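Local coordinates for scarecrow-like protein 3 (Arabidopsis thaliana, PDB 6KPB) that binds zinc finger proteins of the IDD family, among them JACKDAW/IDD10, and probably acts as a transcription factor in plant development, at residues L152-I157 against A178-L183; E159-E164 against Q185-R190; E164-V169 against T248-A253; H196-G201 against P226-P231; V434-Y439 against Y475-W480. All coordinates share one frame; numbering follows the deposited sequence.

Following the chain, helix 145-160 leads through a turn into strand 166-171, helix 178-189 and strand 196-203. Contact 1 packs helix 145-160 on helix 178-189, closing the loop that holds strand 166-171. Contact 2, whose segments alternate with those of contact 1, ties the C-terminal ends of the same helices together. Contact 3 joins strand 166-171 to strand 251-257; it crosses contacts 1 and 2, shares E164 with contact 2, and encloses contact 4, which pairs strands 196-203 and 227-233 in the same sheet. Contact 5 comes last, in series with the others, setting residues 434-439 beside strand 472-482 and touching contact 1 through L152, T153 and A156.

Contact 1: L152-I157 against A178-L183; sequences LTNRAI and AQWLAL
N154 reaches across from helix 145-160 and gives its ND2 to the backbone O of Q179, 2.8 Å away, with an N-H...O angle of 158°. The donor lies in the carbonyl plane, and the acceptor is only slightly out of the amide plane of N154. The amide is a knob in a hole formed by Q179, W180, A182 and L183. Its OD1 lies 3.7 Å from W180 CZ3, with amide and indole planes clearly inclined, while L183 CD1 comes within 4.0 Å of N154 CB. One turn on, I157 CD1 meets the indole edge at W180 CZ3, 4.0 Å away, and I157 CG2 touches L183 CD2 at 4.1 Å. The two helix segments cross at -42° and pack side by side on the sheet face that carries V169 and A253, in the Rossmann-like α/β core of the GRAS domain. Q179 CG is anti to the backbone N (chi1 175°); it lies over one face of the indole, and NE2 reaches S255. The indole is held at its other end by NE1 bonding to D171 OD2, in the predicted VHIID motif. T153 bonds through OG1 to S149 O and packs on V347.

Contact 2: E159-E164 against Q185-R190; sequences EAMEGE and QAFNSR
The type II turn from M161 to E164, which carries the chain out of helix 145-160 towards strand 166-171, is gripped by R190 at the end of helix 178-189. NH2 of R190 bonds to M161 O at 2.6 Å, and NH1 of R190 bonds to E164 O at 2.6 Å. Both acceptors lie in the guanidinium plane, at its edge, so one flat group spans the first and last carbonyls of the turn. M161 O also accepts the turn's own bond from E164 N, and the two donors reach it from opposite faces of the carbonyl plane; R190 NH2 stands 36° out of that plane. Although R190 CG lies between the backbone N and the carbonyl carbon (chi1 78°), the chain is extended from CG to NE and carries the guanidinium straight to the turn. NE bonds to G193 O, so a third backbone carbonyl fixes the rotation of the group. This is a join between helix ends at the rim of the Rossmann-like α/β unit, in the predicted VHIID region. F187 CD1 lies over one guanidinium face, 4.1 Å above its plane, near the rim. M161 CB sits at the edge of the same ring, 4.0 Å from F187 CZ. Bent at chi2, the thioether of M161 turns away from F187 towards A251 and A253 of strand 251-257.

Contact 3: E164-V169 against T248-A253; sequences EKMVHV and TGEALA
The chi1 of H168 (-179°) sets CG opposite the backbone N and lays the imidazole beside L252, whose first torsion is alike. E250 instead sets CG between its backbone N and carbonyl carbon (chi1 56°), and its extended chain carries the carboxylate obliquely across to H168. ND1 of H168 gives a weak, bent bond to E250 OE1 at 2.9 Å, the ring and carboxylate planes being 54° apart. L252 CD1 packs 3.5 Å from H168 ND1 and 3.2 Å from H168 O. Both polar groups have further partners: NE2 of H168 bonds to T200 OG1, and E250 OE1 also meets R198 NH2 in a salt bridge and the backbone N of K247. A carboxylate with these partners would probably stay charged. Beneath the side chains, strands 166-171 and 251-257 run parallel, as neighbours in the central sheet of the Rossmann-like fold, and V167, H168 and V169 belong to the predicted VHIID motif. A251 N bonds to M166 O, H168 N to A251 O at 2.7 Å, and A253 N to H168 O at 3.0 Å. V167, V169, A251 and A253 share one face, where V167 meets F187 and V169 meets W180 of helix 178-189. At the strand entrance, the bent side chain of E164 lays its CD 3.6 Å from A251 CB, while its OE2 forms a salt bridge with K344. On the edge of the pairing, M166 CB and E250 CB come to 4.1 Å.

Contact 4: H196-G201 against P226-P231; sequences HLRITG and PFQFNP
L197 and I199 each bond through both N and O to the parallel partner strand: L197 N to P226 O at 3.0 Å, Q228 N to L197 O, I199 N to Q228 O at 2.9 Å, and N230 N to I199 O, with a weak G201 N to N230 O bond closing the ladder. These are the two strands of the β-α-β unit formed by strand 196-203, helix 206-223 and strand 227-233. On the face carrying L197 and I199, the side chain of L197 lies alongside F227 and points the same way, its CG 4.0 Å from F227 CD1. The F227 ring presents its edge to both neighbours, with CE1 3.7 Å from I199 CG1. F229 CD2 approaches the other branch of I199, CG2, at 4.0 Å, so the two branches of I199 each meet a different phenyl ring. F229 CZ also passes 4.0 Å from G201 CA, glycine leaving room for the ring. Helix 206-223 packs on both phenylalanines, through L216 and A220 on F227 and M212 and A213 on F229. The opposite face is polar. There R198 runs beside Q228, its CD 4.0 Å from Q228 OE1, while its guanidinium bonds to R245 O; the same face carries the carboxylate and imidazole partners of R198 and T200. The sheet thus separates an apolar, helix-covered side from one where charged and hydrogen-bonding groups pair with each other.

Contact 5: V434-Y439 against Y475-W480; sequences VPLSYY and YSVSAW
V434, L436 and A479 carry this contact. The backbone N of V434 bonds to A479 O at 2.8 Å, with a nearly straight N-H...O angle of 173°, although the donor stands 43° above the carbonyl plane. V434 CG2 is anti to its own carbonyl carbon, which brings that methyl to 3.9 Å from W480 C. V434 CB and A479 CB face each other at 4.2 Å. Two residues on, L436 spreads its two methyls along the strand: CD2 touches A479 CB at 4.1 Å, and CD1 lies 3.6 Å from V477 O. The methyl of A479 thus meets both V434 and L436. Further along the strand, W480, whose CB points away from residues 434-439, bonds through NE1 to S478 OG at 2.7 Å. Beyond L436 the chain enters helix 438-448, with S437 at its N-cap accepting a weak bond from Y439 N. All of this lies in the predicted SAW region. Strand 472-482 is flanked here by strand 345-351, to which S478 bonds at V348, and by strand 464-469, to which V477 bonds at A465; helix 145-160 lays L152 against both L436 and V477, and helix 419-428 packs on W480.

Contact 1: L152-I157 against A178-L183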
# COMPACT_ATOMS: atom_id res chain seq x y z
N LEU A 152 0.28 -36.32 2.63
CA LEU A 152 1.45 -37.16 2.85
C LEU A 152 1.97 -37.04 4.28
O LEU A 152 2.33 -38.05 4.90
CB LEU A 152 2.55 -36.81 1.85
CG LEU A 152 2.29 -37.22 0.40
CD1 LEU A 152 3.35 -36.65 -0.54
CD2 LEU A 152 2.24 -38.74 0.29
N THR A 153 2.02 -35.82 4.82
CA THR A 153 2.56 -35.63 6.16
C THR A 153 1.62 -36.17 7.23
O THR A 153 2.07 -36.71 8.24
CB THR A 153 2.86 -34.15 6.41
OG1 THR A 153 1.65 -33.39 6.30
CG2 THR A 153 3.87 -33.63 5.39
N ASN A 154 0.30 -36.03 7.02
CA ASN A 154 -0.65 -36.59 7.98
C ASN A 154 -0.56 -38.11 8.03
O ASN A 154 -0.66 -38.71 9.11
CB ASN A 154 -2.07 -36.14 7.64
CG ASN A 154 -2.32 -34.68 7.97
OD1 ASN A 154 -1.51 -34.03 8.63
ND2 ASN A 154 -3.45 -34.16 7.51
N ARG A 155 -0.38 -38.75 6.87
CA ARG A 155 -0.20 -40.20 6.85
C ARG A 155 1.07 -40.60 7.60
O ARG A 155 1.07 -41.57 8.36
CB ARG A 155 -0.16 -40.71 5.41
CG ARG A 155 -1.52 -40.86 4.76
CD ARG A 155 -2.20 -42.15 5.20
NE ARG A 155 -3.47 -41.90 5.88
CZ ARG A 155 -4.61 -41.64 5.26
NH1 ARG A 155 -4.65 -41.58 3.93
NH2 ARG A 155 -5.72 -41.42 5.96
N ALA A 156 2.16 -39.87 7.38
CA ALA A 156 3.41 -40.18 8.07
C ALA A 156 3.27 -40.00 9.57
O ALA A 156 3.83 -40.77 10.35
CB ALA A 156 4.54 -39.30 7.53
N ILE A 157 2.52 -38.98 10.00
CA ILE A 157 2.30 -38.76 11.43
C ILE A 157 1.44 -39.88 12.01
O ILE A 157 1.76 -40.45 13.06
CB ILE A 157 1.67 -37.38 11.67
CG1 ILE A 157 2.71 -36.28 11.45
CG2 ILE A 157 1.07 -37.30 13.07
CD1 ILE A 157 2.11 -34.89 11.38
N ALA A 178 -6.75 -26.45 7.63
CA ALA A 178 -7.15 -27.65 6.90
C ALA A 178 -6.17 -28.80 7.08
O ALA A 178 -6.56 -29.96 6.91
CB ALA A 178 -7.29 -27.33 5.41
N GLN A 179 -4.92 -28.50 7.43
CA GLN A 179 -3.93 -29.56 7.61
C GLN A 179 -4.29 -30.45 8.79
O GLN A 179 -4.16 -31.68 8.71
CB GLN A 179 -2.54 -28.94 7.81
CG GLN A 179 -1.45 -29.94 8.14
CD GLN A 179 -0.09 -29.28 8.26
OE1 GLN A 179 0.01 -28.08 8.54
NE2 GLN A 179 0.97 -30.06 8.05
N TRP A 180 -4.73 -29.86 9.90
CA TRP A 180 -5.01 -30.63 11.11
C TRP A 180 -6.48 -31.00 11.26
O TRP A 180 -6.79 -31.89 12.06
CB TRP A 180 -4.55 -29.86 12.35
CG TRP A 180 -3.16 -29.30 12.23
CD1 TRP A 180 -2.78 -28.00 12.40
CD2 TRP A 180 -1.96 -30.02 11.89
NE1 TRP A 180 -1.43 -27.86 12.19
CE2 TRP A 180 -0.90 -29.09 11.88
CE3 TRP A 180 -1.68 -31.36 11.60
CZ2 TRP A 180 0.41 -29.45 11.59
CZ3 TRP A 180 -0.38 -31.72 11.31
CH2 TRP A 180 0.65 -30.77 11.31
N LEU A 181 -7.38 -30.34 10.53
CA LEU A 181 -8.78 -30.75 10.56
C LEU A 181 -8.95 -32.17 10.04
O LEU A 181 -9.73 -32.96 10.59
CB LEU A 181 -9.64 -29.77 9.75
CG LEU A 181 -9.90 -28.40 10.36
CD1 LEU A 181 -10.54 -27.47 9.35
CD2 LEU A 181 -10.77 -28.52 11.60
N ALA A 182 -8.22 -32.52 8.97
CA ALA A 182 -8.27 -33.88 8.46
C ALA A 182 -7.63 -34.87 9.43
O ALA A 182 -8.15 -35.97 9.64
CB ALA A 182 -7.60 -33.95 7.09
N LEU A 183 -6.49 -34.49 10.02
CA LEU A 183 -5.82 -35.38 10.96
C LEU A 183 -6.68 -35.63 12.20
O LEU A 183 -6.60 -36.71 12.80
CB LEU A 183 -4.46 -34.81 11.36
CG LEU A 183 -3.57 -35.75 12.18
CD1 LEU A 183 -3.27 -37.00 11.38
CD2 LEU A 183 -2.28 -35.06 12.60

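Contact 2: E159-E164 against Q185-R190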
# COMPACT_ATOMS: atom_id res chain seq x y z
N GLU A 159 0.99 -42.93 10.99
CA GLU A 159 1.75 -44.18 11.05
C GLU A 159 2.83 -44.12 12.12
O GLU A 159 3.16 -45.15 12.72
CB GLU A 159 2.34 -44.48 9.67
CG GLU A 159 3.76 -44.99 9.65
CD GLU A 159 4.27 -45.21 8.24
OE1 GLU A 159 5.49 -45.36 8.05
OE2 GLU A 159 3.43 -45.22 7.31
N ALA A 160 3.37 -42.93 12.40
CA ALA A 160 4.32 -42.80 13.49
C ALA A 160 3.63 -42.86 14.85
O ALA A 160 4.26 -43.25 15.84
CB ALA A 160 5.11 -41.50 13.35
N MET A 161 2.36 -42.48 14.91
CA MET A 161 1.61 -42.42 16.16
C MET A 161 0.74 -43.65 16.38
O MET A 161 -0.23 -43.59 17.14
CB MET A 161 0.76 -41.15 16.21
CG MET A 161 1.56 -39.87 16.18
SD MET A 161 2.93 -39.90 17.34
CE MET A 161 3.49 -38.20 17.27
N GLU A 162 1.06 -44.76 15.72
CA GLU A 162 0.33 -46.01 15.97
C GLU A 162 0.55 -46.46 17.40
O GLU A 162 1.70 -46.63 17.84
CB GLU A 162 0.80 -47.09 14.99
CG GLU A 162 0.52 -46.79 13.53
CD GLU A 162 1.23 -47.76 12.59
OE1 GLU A 162 2.27 -48.32 13.00
OE2 GLU A 162 0.74 -47.96 11.46
N GLY A 163 -0.54 -46.64 18.14
CA GLY A 163 -0.49 -47.11 19.51
C GLY A 163 -0.27 -46.03 20.55
O GLY A 163 -0.49 -46.29 21.74
N GLU A 164 0.16 -44.84 20.15
CA GLU A 164 0.41 -43.77 21.11
C GLU A 164 -0.90 -43.21 21.63
O GLU A 164 -1.81 -42.89 20.86
CB GLU A 164 1.24 -42.67 20.46
CG GLU A 164 2.63 -43.10 20.03
CD GLU A 164 3.58 -43.27 21.20
OE1 GLU A 164 3.25 -42.81 22.31
OE2 GLU A 164 4.67 -43.86 21.00
N GLN A 185 -10.05 -35.90 12.25
CA GLN A 185 -11.01 -36.93 11.88
C GLN A 185 -10.33 -38.29 11.74
O GLN A 185 -10.89 -39.32 12.13
CB GLN A 185 -11.71 -36.55 10.57
CG GLN A 185 -12.58 -37.66 9.98
CD GLN A 185 -13.76 -38.02 10.86
OE1 GLN A 185 -14.79 -37.35 10.84
NE2 GLN A 185 -13.61 -39.09 11.63
N ALA A 186 -9.12 -38.31 11.17
CA ALA A 186 -8.42 -39.58 10.97
C ALA A 186 -8.03 -40.21 12.30
O ALA A 186 -8.15 -41.43 12.48
CB ALA A 186 -7.20 -39.36 10.09
N PHE A 187 -7.54 -39.40 13.24
CA PHE A 187 -7.26 -39.90 14.58
C PHE A 187 -8.52 -40.47 15.23
O PHE A 187 -8.47 -41.50 15.92
CB PHE A 187 -6.67 -38.79 15.45
CG PHE A 187 -5.17 -38.78 15.50
CD1 PHE A 187 -4.45 -39.96 15.55
CD2 PHE A 187 -4.48 -37.58 15.49
CE1 PHE A 187 -3.07 -39.94 15.60
CE2 PHE A 187 -3.10 -37.56 15.53
CZ PHE A 187 -2.39 -38.74 15.58
N ASN A 188 -9.66 -39.81 15.02
CA ASN A 188 -10.90 -40.29 15.62
C ASN A 188 -11.37 -41.59 14.98
O ASN A 188 -12.02 -42.40 15.65
CB ASN A 188 -11.99 -39.21 15.49
CG ASN A 188 -13.05 -39.33 16.56
OD1 ASN A 188 -13.29 -40.41 17.10
ND2 ASN A 188 -13.69 -38.21 16.88
N SER A 189 -11.06 -41.81 13.71
CA SER A 189 -11.51 -42.99 13.00
C SER A 189 -10.58 -44.19 13.15
O SER A 189 -10.97 -45.30 12.77
CB SER A 189 -11.70 -42.68 11.51
OG SER A 189 -12.58 -41.60 11.32
N ARG A 190 -9.38 -43.99 13.68
CA ARG A 190 -8.42 -45.09 13.73
C ARG A 190 -8.91 -46.18 14.68
O ARG A 190 -9.60 -45.90 15.66
CB ARG A 190 -7.04 -44.59 14.16
CG ARG A 190 -6.84 -44.33 15.64
CD ARG A 190 -5.36 -44.11 15.94
NE ARG A 190 -5.09 -43.80 17.34
CZ ARG A 190 -3.87 -43.63 17.84
NH1 ARG A 190 -3.71 -43.35 19.12
NH2 ARG A 190 -2.81 -43.74 17.05

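Contact 3: E164-V169 against T248-A253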
# COMPACT_ATOMS: atom_id res chain seq x y z
N GLU A 164 0.16 -44.84 20.15
CA GLU A 164 0.41 -43.77 21.11
C GLU A 164 -0.90 -43.21 21.63
O GLU A 164 -1.81 -42.89 20.86
CB GLU A 164 1.24 -42.67 20.46
CG GLU A 164 2.63 -43.10 20.03
CD GLU A 164 3.58 -43.27 21.20
OE1 GLU A 164 3.25 -42.81 22.31
OE2 GLU A 164 4.67 -43.86 21.00
N LYS A 165 -1.00 -43.07 22.95
CA LYS A 165 -2.17 -42.49 23.59
C LYS A 165 -2.04 -40.99 23.83
O LYS A 165 -3.04 -40.34 24.14
CB LYS A 165 -2.46 -43.20 24.92
N MET A 166 -0.83 -40.44 23.69
CA MET A 166 -0.57 -39.03 23.92
C MET A 166 0.27 -38.51 22.76
O MET A 166 1.41 -38.92 22.59
CB MET A 166 0.16 -38.81 25.24
CG MET A 166 -0.57 -39.35 26.46
SD MET A 166 -1.31 -38.03 27.44
CE MET A 166 0.11 -36.96 27.69
N VAL A 167 -0.31 -37.60 21.97
CA VAL A 167 0.33 -37.10 20.76
C VAL A 167 0.40 -35.59 20.82
O VAL A 167 -0.61 -34.92 21.08
CB VAL A 167 -0.43 -37.56 19.50
CG1 VAL A 167 0.04 -36.78 18.28
CG2 VAL A 167 -0.25 -39.05 19.28
N HIS A 168 1.60 -35.05 20.58
CA HIS A 168 1.83 -33.61 20.52
C HIS A 168 2.40 -33.28 19.15
O HIS A 168 3.47 -33.78 18.78
CB HIS A 168 2.79 -33.16 21.63
CG HIS A 168 3.06 -31.69 21.64
ND1 HIS A 168 4.07 -31.12 22.39
CD2 HIS A 168 2.45 -30.66 21.00
CE1 HIS A 168 4.07 -29.82 22.21
NE2 HIS A 168 3.10 -29.51 21.37
N VAL A 169 1.69 -32.45 18.39
CA VAL A 169 2.11 -32.03 17.06
C VAL A 169 2.52 -30.57 17.13
O VAL A 169 1.80 -29.74 17.70
CB VAL A 169 0.99 -32.24 16.02
CG1 VAL A 169 1.43 -31.73 14.66
CG2 VAL A 169 0.61 -33.71 15.94
N THR A 248 6.98 -34.49 29.00
CA THR A 248 7.66 -35.77 28.92
C THR A 248 6.65 -36.89 28.81
O THR A 248 5.57 -36.83 29.41
CB THR A 248 8.56 -35.97 30.14
OG1 THR A 248 9.17 -34.73 30.50
CG2 THR A 248 9.65 -36.99 29.85
N GLY A 249 6.99 -37.92 28.04
CA GLY A 249 6.13 -39.08 27.89
C GLY A 249 5.09 -38.98 26.79
O GLY A 249 4.30 -39.91 26.62
N GLU A 250 5.07 -37.88 26.03
CA GLU A 250 4.14 -37.71 24.93
C GLU A 250 4.89 -37.81 23.61
O GLU A 250 5.98 -37.26 23.45
CB GLU A 250 3.41 -36.37 25.01
CG GLU A 250 4.31 -35.15 25.07
CD GLU A 250 3.54 -33.85 25.06
OE1 GLU A 250 4.13 -32.81 24.72
OE2 GLU A 250 2.33 -33.87 25.39
N ALA A 251 4.30 -38.54 22.66
CA ALA A 251 4.91 -38.69 21.35
C ALA A 251 4.80 -37.38 20.57
O ALA A 251 3.78 -36.70 20.60
CB ALA A 251 4.23 -39.83 20.58
N LEU A 252 5.87 -37.04 19.86
CA LEU A 252 6.03 -35.73 19.25
C LEU A 252 6.21 -35.86 17.74
O LEU A 252 6.89 -36.78 17.26
CB LEU A 252 7.22 -34.99 19.86
CG LEU A 252 7.36 -33.50 19.52
CD1 LEU A 252 6.20 -32.72 20.11
CD2 LEU A 252 8.69 -32.96 20.03
N ALA A 253 5.61 -34.93 17.00
CA ALA A 253 5.79 -34.82 15.56
C ALA A 253 5.97 -33.35 15.21
O ALA A 253 5.31 -32.48 15.78
CB ALA A 253 4.60 -35.41 14.80

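Contact 4: H196-G201 against P226-P231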
# COMPACT_ATOMS: atom_id res chain seq x y z
N HIS A 196 -5.11 -38.59 23.17
CA HIS A 196 -5.12 -37.18 23.54
C HIS A 196 -4.23 -36.42 22.56
O HIS A 196 -3.04 -36.71 22.44
CB HIS A 196 -4.63 -36.98 24.97
CG HIS A 196 -4.58 -35.54 25.38
ND1 HIS A 196 -3.59 -34.68 24.98
CD2 HIS A 196 -5.43 -34.81 26.15
CE1 HIS A 196 -3.81 -33.48 25.48
NE2 HIS A 196 -4.92 -33.53 26.20
N LEU A 197 -4.82 -35.47 21.85
CA LEU A 197 -4.12 -34.72 20.82
C LEU A 197 -3.80 -33.32 21.33
O LEU A 197 -4.68 -32.62 21.83
CB LEU A 197 -4.94 -34.64 19.54
CG LEU A 197 -4.26 -33.88 18.40
CD1 LEU A 197 -2.88 -34.46 18.13
CD2 LEU A 197 -5.12 -33.92 17.14
N ARG A 198 -2.54 -32.92 21.19
CA ARG A 198 -2.11 -31.57 21.49
C ARG A 198 -1.41 -31.01 20.26
O ARG A 198 -0.55 -31.68 19.67
CB ARG A 198 -1.18 -31.53 22.71
CG ARG A 198 -0.59 -30.16 23.01
CD ARG A 198 -0.39 -29.97 24.50
NE ARG A 198 0.59 -28.93 24.79
CZ ARG A 198 1.86 -29.17 25.09
NH1 ARG A 198 2.69 -28.17 25.33
NH2 ARG A 198 2.30 -30.42 25.14
N ILE A 199 -1.78 -29.80 19.87
CA ILE A 199 -1.19 -29.13 18.72
C ILE A 199 -0.65 -27.78 19.17
O ILE A 199 -1.38 -26.98 19.77
CB ILE A 199 -2.20 -28.95 17.57
CG1 ILE A 199 -2.65 -30.32 17.05
CG2 ILE A 199 -1.60 -28.12 16.45
CD1 ILE A 199 -3.54 -30.24 15.84
N THR A 200 0.63 -27.53 18.89
CA THR A 200 1.27 -26.26 19.18
C THR A 200 1.45 -25.51 17.87
O THR A 200 2.17 -25.97 16.98
CB THR A 200 2.61 -26.46 19.87
OG1 THR A 200 2.41 -27.13 21.12
CG2 THR A 200 3.28 -25.12 20.14
N GLY A 201 0.79 -24.35 17.75
CA GLY A 201 0.82 -23.56 16.53
C GLY A 201 1.73 -22.34 16.68
O GLY A 201 1.55 -21.54 17.59
N PRO A 226 -10.34 -35.45 23.03
CA PRO A 226 -9.60 -34.62 23.99
C PRO A 226 -8.46 -33.90 23.29
O PRO A 226 -7.51 -34.54 22.82
CB PRO A 226 -9.09 -35.64 25.02
CG PRO A 226 -9.05 -36.94 24.28
CD PRO A 226 -10.18 -36.89 23.29
N PHE A 227 -8.56 -32.58 23.19
CA PHE A 227 -7.68 -31.82 22.32
C PHE A 227 -7.28 -30.52 23.00
O PHE A 227 -8.09 -29.89 23.68
CB PHE A 227 -8.35 -31.55 20.97
CG PHE A 227 -7.67 -30.49 20.15
CD1 PHE A 227 -6.50 -30.77 19.47
CD2 PHE A 227 -8.23 -29.23 20.03
CE1 PHE A 227 -5.88 -29.80 18.70
CE2 PHE A 227 -7.61 -28.25 19.26
CZ PHE A 227 -6.44 -28.54 18.60
N GLN A 228 -6.02 -30.13 22.81
CA GLN A 228 -5.50 -28.89 23.36
C GLN A 228 -4.69 -28.18 22.29
O GLN A 228 -3.87 -28.81 21.60
CB GLN A 228 -4.64 -29.14 24.60
CG GLN A 228 -4.19 -27.87 25.32
CD GLN A 228 -3.53 -28.17 26.65
OE1 GLN A 228 -3.37 -29.32 27.03
NE2 GLN A 228 -3.16 -27.11 27.37
N PHE A 229 -4.93 -26.88 22.13
CA PHE A 229 -4.19 -26.04 21.20
C PHE A 229 -3.61 -24.87 21.98
O PHE A 229 -4.36 -24.07 22.55
CB PHE A 229 -5.08 -25.55 20.06
CG PHE A 229 -4.38 -24.63 19.10
CD1 PHE A 229 -4.36 -23.26 19.31
CD2 PHE A 229 -3.75 -25.13 17.97
CE1 PHE A 229 -3.72 -22.41 18.43
CE2 PHE A 229 -3.11 -24.28 17.08
CZ PHE A 229 -3.09 -22.92 17.32
N ASN A 230 -2.28 -24.78 22.01
CA ASN A 230 -1.62 -23.64 22.61
C ASN A 230 -0.91 -22.84 21.53
O ASN A 230 -0.00 -23.36 20.86
CB ASN A 230 -0.63 -24.08 23.70
CG ASN A 230 0.39 -25.08 23.20
OD1 ASN A 230 0.15 -25.82 22.24
ND2 ASN A 230 1.55 -25.12 23.85
N PRO A 231 -1.31 -21.59 21.29
CA PRO A 231 -0.63 -20.78 20.28
C PRO A 231 0.70 -20.25 20.79
O PRO A 231 0.91 -20.06 21.99
CB PRO A 231 -1.62 -19.64 20.03
CG PRO A 231 -2.33 -19.49 21.33
CD PRO A 231 -2.44 -20.87 21.91

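Contact 5: V434-Y439 against Y475-W480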
# COMPACT_ATOMS: atom_id res chain seq x y z
N VAL A 434 12.55 -41.57 6.68
CA VAL A 434 11.43 -42.50 6.77
C VAL A 434 10.69 -42.44 5.44
O VAL A 434 10.00 -41.45 5.16
CB VAL A 434 10.51 -42.16 7.95
CG1 VAL A 434 9.40 -43.20 8.07
CG2 VAL A 434 11.30 -42.08 9.24
N PRO A 435 10.81 -43.46 4.59
CA PRO A 435 10.17 -43.40 3.27
C PRO A 435 8.66 -43.24 3.39
O PRO A 435 8.02 -43.83 4.27
CB PRO A 435 10.55 -44.74 2.63
CG PRO A 435 10.93 -45.63 3.78
CD PRO A 435 11.54 -44.72 4.80
N LEU A 436 8.10 -42.43 2.51
CA LEU A 436 6.66 -42.22 2.48
C LEU A 436 5.95 -43.50 2.05
O LEU A 436 6.49 -44.29 1.27
CB LEU A 436 6.31 -41.07 1.55
CG LEU A 436 6.89 -39.71 1.95
CD1 LEU A 436 6.55 -38.64 0.91
CD2 LEU A 436 6.39 -39.30 3.32
N SER A 437 4.74 -43.69 2.57
CA SER A 437 3.99 -44.90 2.28
C SER A 437 3.64 -44.98 0.80
O SER A 437 3.24 -43.98 0.18
CB SER A 437 2.71 -44.94 3.12
OG SER A 437 1.82 -45.93 2.64
N TYR A 438 3.80 -46.17 0.22
CA TYR A 438 3.44 -46.39 -1.17
C TYR A 438 1.99 -45.99 -1.44
O TYR A 438 1.69 -45.36 -2.47
CB TYR A 438 3.65 -47.86 -1.54
CG TYR A 438 3.34 -48.20 -2.99
CD1 TYR A 438 2.05 -48.52 -3.39
CD2 TYR A 438 4.34 -48.20 -3.95
CE1 TYR A 438 1.76 -48.83 -4.70
CE2 TYR A 438 4.07 -48.51 -5.27
CZ TYR A 438 2.77 -48.82 -5.64
OH TYR A 438 2.49 -49.12 -6.95
N TYR A 439 1.09 -46.33 -0.53
CA TYR A 439 -0.33 -46.04 -0.75
C TYR A 439 -0.68 -44.60 -0.40
O TYR A 439 -1.65 -44.06 -0.94
CB TYR A 439 -1.18 -47.03 0.03
CG TYR A 439 -1.07 -48.42 -0.54
CD1 TYR A 439 -1.80 -48.79 -1.66
CD2 TYR A 439 -0.19 -49.35 0.00
CE1 TYR A 439 -1.69 -50.06 -2.20
CE2 TYR A 439 -0.06 -50.61 -0.54
CZ TYR A 439 -0.82 -50.96 -1.64
OH TYR A 439 -0.70 -52.22 -2.18
N TYR A 475 8.15 -28.75 -5.59
CA TYR A 475 8.25 -28.91 -4.15
C TYR A 475 8.56 -30.37 -3.82
O TYR A 475 8.26 -31.28 -4.59
CB TYR A 475 6.96 -28.50 -3.43
CG TYR A 475 6.54 -27.06 -3.67
CD1 TYR A 475 5.78 -26.71 -4.78
CD2 TYR A 475 6.90 -26.06 -2.78
CE1 TYR A 475 5.39 -25.41 -4.99
CE2 TYR A 475 6.51 -24.75 -2.98
CZ TYR A 475 5.76 -24.43 -4.09
OH TYR A 475 5.38 -23.12 -4.30
N SER A 476 9.16 -30.57 -2.65
CA SER A 476 9.48 -31.89 -2.14
C SER A 476 8.82 -32.10 -0.78
O SER A 476 8.57 -31.14 -0.04
CB SER A 476 10.99 -32.10 -2.02
OG SER A 476 11.57 -31.17 -1.12
N VAL A 477 8.52 -33.36 -0.47
CA VAL A 477 7.97 -33.75 0.82
C VAL A 477 8.78 -34.94 1.33
O VAL A 477 8.96 -35.93 0.61
CB VAL A 477 6.47 -34.11 0.74
CG1 VAL A 477 5.93 -34.46 2.12
CG2 VAL A 477 5.68 -32.97 0.12
N SER A 478 9.26 -34.85 2.57
CA SER A 478 10.12 -35.89 3.12
C SER A 478 9.85 -36.04 4.62
O SER A 478 9.54 -35.07 5.31
CB SER A 478 11.60 -35.58 2.88
OG SER A 478 11.96 -34.35 3.48
N ALA A 479 9.99 -37.27 5.10
CA ALA A 479 9.75 -37.61 6.50
C ALA A 479 11.04 -38.13 7.12
O ALA A 479 11.82 -38.84 6.47
CB ALA A 479 8.64 -38.66 6.63
N TRP A 480 11.26 -37.78 8.39
CA TRP A 480 12.52 -38.08 9.06
C TRP A 480 12.27 -38.47 10.51
O TRP A 480 11.34 -37.98 11.15
CB TRP A 480 13.47 -36.87 9.00
CG TRP A 480 13.62 -36.32 7.62
CD1 TRP A 480 12.81 -35.39 7.02
CD2 TRP A 480 14.62 -36.66 6.67
NE1 TRP A 480 13.26 -35.13 5.75
CE2 TRP A 480 14.37 -35.90 5.50
CE3 TRP A 480 15.72 -37.52 6.68
CZ2 TRP A 480 15.17 -35.99 4.37
CZ3 TRP A 480 16.51 -37.61 5.55
CH2 TRP A 480 16.23 -36.84 4.41